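Local coordinates for mitochondrial dynamics protein MID49 (Mus musculus, PDB 4WOY), which recruits the fission mediator DNM1L (dynamin-related protein 1) to the mitochondrial outer membrane, regulates its GTPase activity and is required for mitochondrial fission, at residues E94-A99 and P298-L303. The protein carries 1 engineered substitution. Numbering follows the deposited sequence.
Sequences EPRCWA and PSVNLL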
ATOM      1  N   GLU A  94      12.830  -2.214 -15.035  1.00 38.06           N
ATOM      2  CA  GLU A  94      11.690  -1.688 -14.332  1.00 43.85           C
ATOM      3  C   GLU A  94      12.089  -1.240 -12.947  1.00 41.52           C
ATOM      4  O   GLU A  94      12.289  -2.073 -12.057  1.00 35.38           O
ATOM      5  CB  GLU A  94      10.581  -2.766 -14.262  1.00 35.83           C
ATOM      6  CG  GLU A  94       9.328  -2.314 -13.550  1.00 46.26           C
ATOM      7  CD  GLU A  94       8.854  -0.938 -14.001  1.00 53.90           C
ATOM      8  OE1 GLU A  94       8.304  -0.822 -15.125  1.00 64.93           O
ATOM      9  OE2 GLU A  94       9.056   0.034 -13.244  1.00 56.26           O
ATOM     10  N   PRO A  95      12.197   0.085 -12.752  1.00 38.50           N
ATOM     11  CA  PRO A  95      12.574   0.601 -11.430  1.00 44.32           C
ATOM     12  C   PRO A  95      11.540   0.277 -10.325  1.00 36.73           C
ATOM     13  O   PRO A  95      11.919   0.214  -9.164  1.00 37.23           O
ATOM     14  CB  PRO A  95      12.708   2.108 -11.674  1.00 40.97           C
ATOM     15  CG  PRO A  95      11.880   2.368 -12.903  1.00 41.76           C
ATOM     16  CD  PRO A  95      12.006   1.161 -13.741  1.00 40.77           C
ATOM     17  N   ARG A  96      10.283   0.010 -10.669  1.00 43.22           N
ATOM     18  CA  ARG A  96       9.275  -0.335  -9.652  1.00 45.63           C
ATOM     19  C   ARG A  96       9.471  -1.725  -9.063  1.00 51.26           C
ATOM     20  O   ARG A  96       8.834  -2.057  -8.058  1.00 48.03           O
ATOM     21  CB  ARG A  96       7.855  -0.262 -10.230  1.00 40.88           C
ATOM     22  CG  ARG A  96       7.370   1.123 -10.594  1.00 50.52           C
ATOM     23  CD  ARG A  96       6.053   1.020 -11.341  1.00 64.91           C
ATOM     24  NE  ARG A  96       5.824   2.152 -12.241  1.00 86.02           N
ATOM     25  CZ  ARG A  96       4.922   3.117 -12.042  1.00 98.56           C
ATOM     26  NH1 ARG A  96       4.141   3.106 -10.963  1.00 93.92           N
ATOM     27  NH2 ARG A  96       4.797   4.098 -12.931  1.00104.63           N
ATOM     28  N   CYS A  97      10.338  -2.536  -9.674  1.00 55.78           N
ATOM     29  CA  CYS A  97      10.453  -3.953  -9.288  1.00 46.91           C
ATOM     30  C   CYS A  97      11.840  -4.379  -8.840  1.00 36.60           C
ATOM     31  O   CYS A  97      12.811  -3.655  -8.959  1.00 48.63           O
ATOM     32  CB  CYS A  97      10.035  -4.875 -10.439  1.00 41.11           C
ATOM     33  SG  CYS A  97       8.369  -4.644 -11.036  1.00 41.62           S
ATOM     34  N   TRP A  98      11.913  -5.591  -8.320  1.00 42.29           N
ATOM     35  CA  TRP A  98      13.164  -6.163  -7.834  1.00 43.46           C
ATOM     36  C   TRP A  98      13.166  -7.676  -8.072  1.00 38.23           C
ATOM     37  O   TRP A  98      12.101  -8.319  -8.008  1.00 34.50           O
ATOM     38  CB  TRP A  98      13.357  -5.845  -6.337  1.00 39.50           C
ATOM     39  CG  TRP A  98      13.928  -4.478  -6.048  1.00 47.19           C
ATOM     40  CD1 TRP A  98      13.321  -3.251  -6.217  1.00 49.47           C
ATOM     41  CD2 TRP A  98      15.233  -4.204  -5.532  1.00 47.68           C
ATOM     42  NE1 TRP A  98      14.175  -2.241  -5.844  1.00 57.35           N
ATOM     43  CE2 TRP A  98      15.353  -2.799  -5.414  1.00 52.21           C
ATOM     44  CE3 TRP A  98      16.307  -5.008  -5.158  1.00 50.64           C
ATOM     45  CZ2 TRP A  98      16.498  -2.192  -4.936  1.00 60.35           C
ATOM     46  CZ3 TRP A  98      17.457  -4.397  -4.673  1.00 66.77           C
ATOM     47  CH2 TRP A  98      17.538  -3.005  -4.563  1.00 73.02           C
ATOM     48  N   ALA A  99      14.341  -8.246  -8.354  1.00 36.00           N
ATOM     49  CA  ALA A  99      14.445  -9.704  -8.490  1.00 38.12           C
ATOM     50  C   ALA A  99      15.079 -10.285  -7.238  1.00 32.89           C
ATOM     51  O   ALA A  99      15.838  -9.621  -6.535  1.00 31.47           O
ATOM     52  CB  ALA A  99      15.227 -10.111  -9.720  1.00 30.21           C
ATOM     53  N   PRO A 298      13.362   7.865  -6.800  1.00 58.74           N
ATOM     54  CA  PRO A 298      13.084   8.907  -7.801  1.00 56.47           C
ATOM     55  C   PRO A 298      13.014   8.422  -9.253  1.00 56.24           C
ATOM     56  O   PRO A 298      12.434   9.112 -10.100  1.00 56.54           O
ATOM     57  CB  PRO A 298      14.247   9.883  -7.605  1.00 52.61           C
ATOM     58  CG  PRO A 298      14.612   9.711  -6.160  1.00 51.80           C
ATOM     59  CD  PRO A 298      14.470   8.245  -5.906  1.00 49.03           C
ATOM     60  N   SER A 299      13.626   7.282  -9.550  1.00 53.75           N
ATOM     61  CA  SER A 299      13.531   6.718 -10.880  1.00 56.89           C
ATOM     62  C   SER A 299      12.109   6.233 -11.164  1.00 54.57           C
ATOM     63  O   SER A 299      11.733   6.109 -12.326  1.00 53.97           O
ATOM     64  CB  SER A 299      14.575   5.614 -11.093  1.00 59.87           C
ATOM     65  OG  SER A 299      14.511   4.625 -10.100  1.00 77.14           O
ATOM     66  N   VAL A 300      11.302   5.936 -10.146  1.00 53.54           N
ATOM     67  CA  VAL A 300       9.932   5.579 -10.509  1.00 58.15           C
ATOM     68  C   VAL A 300       9.062   6.842 -10.596  1.00 51.32           C
ATOM     69  O   VAL A 300       8.974   7.667  -9.678  1.00 48.95           O
ATOM     70  CB  VAL A 300       9.275   4.495  -9.563  1.00 58.51           C
ATOM     71  CG1 VAL A 300      10.146   3.270  -9.450  1.00 58.50           C
ATOM     72  CG2 VAL A 300       9.007   5.009  -8.234  1.00 63.82           C
ATOM     73  N   ASN A 301       8.417   6.970 -11.747  1.00 51.44           N
ATOM     74  CA  ASN A 301       7.527   8.074 -12.028  1.00 45.65           C
ATOM     75  C   ASN A 301       6.078   7.609 -11.824  1.00 52.64           C
ATOM     76  O   ASN A 301       5.554   6.798 -12.596  1.00 51.19           O
ATOM     77  CB  ASN A 301       7.775   8.577 -13.449  1.00 47.51           C
ATOM     78  CG  ASN A 301       6.802   9.647 -13.869  1.00 51.03           C
ATOM     79  OD1 ASN A 301       6.044  10.189 -13.047  1.00 47.13           O
ATOM     80  ND2 ASN A 301       6.824   9.980 -15.158  1.00 49.02           N
ATOM     81  N   LEU A 302       5.438   8.107 -10.773  1.00 52.14           N
ATOM     82  CA  LEU A 302       4.103   7.619 -10.431  1.00 53.20           C
ATOM     83  C   LEU A 302       3.048   8.045 -11.449  1.00 54.57           C
ATOM     84  O   LEU A 302       1.915   7.575 -11.405  1.00 58.26           O
ATOM     85  CB  LEU A 302       3.710   8.066  -9.020  1.00 53.19           C
ATOM     86  CG  LEU A 302       4.427   7.278  -7.914  1.00 49.47           C
ATOM     87  CD1 LEU A 302       3.712   7.441  -6.604  1.00 52.52           C
ATOM     88  CD2 LEU A 302       4.531   5.796  -8.250  1.00 47.12           C
ATOM     89  N   LEU A 303       3.429   8.936 -12.361  1.00 55.10           N
ATOM     90  CA  LEU A 303       2.544   9.354 -13.447  1.00 49.79           C
ATOM     91  C   LEU A 303       2.911   8.734 -14.776  1.00 53.27           C
ATOM     92  O   LEU A 303       2.327   9.077 -15.797  1.00 62.34           O
ATOM     93  CB  LEU A 303       2.544  10.874 -13.604  1.00 48.75           C
ATOM     94  CG  LEU A 303       1.970  11.760 -12.514  1.00 41.38           C
ATOM     95  CD1 LEU A 303       2.032  13.175 -13.022  1.00 45.59           C
ATOM     96  CD2 LEU A 303       0.541  11.322 -12.128  1.00 41.42           C
TER
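With CG1 of Val300 beside the backbone N (chi1 -53°) and so anti to the carbonyl carbon, that methyl reaches across to the turn at Pro95 and Arg96, while the Arg96 side chain, extended from CG to NE, carries its guanidinium past Val300 to Asn301 and Leu302. Val300 CG1 sits against the peptide link between the two turn residues, 3.4 Å from Pro95 C and 3.5 Å from Arg96 N, flanked by Pro95 CB at 3.6 Å and Arg96 CG at 3.7 Å; Ser299 OG, hydrogen-bonded to Asn297, flanks the proline ring at CB. Residues 94-97 form a type I beta turn, closed by Cys97 N to Glu94 O (3.1 Å), that leads into strand 97-102 of the mixed sheet in the nucleotidyltransferase-like part. Segment 298-303 falls in the Mab-21-type helical part, so the contact joins the two. Glu94 folds back over the turn: the anti lone pair of OE2 accepts from Arg96 N at 2.9 Å, and the same oxygen lies in the guanidinium plane in a long salt bridge to NE. Arg96 NH2 approaches Asn301 O to 2.8 Å at an angle too poor for a hydrogen bond. The Asn301 carboxamide points off the contact: OD1 takes the N-H of Leu303 (an Asx turn) and of Leu292, and ND2 gives to Ala290 O, holding the backbone corner whose carbonyl faces Arg96.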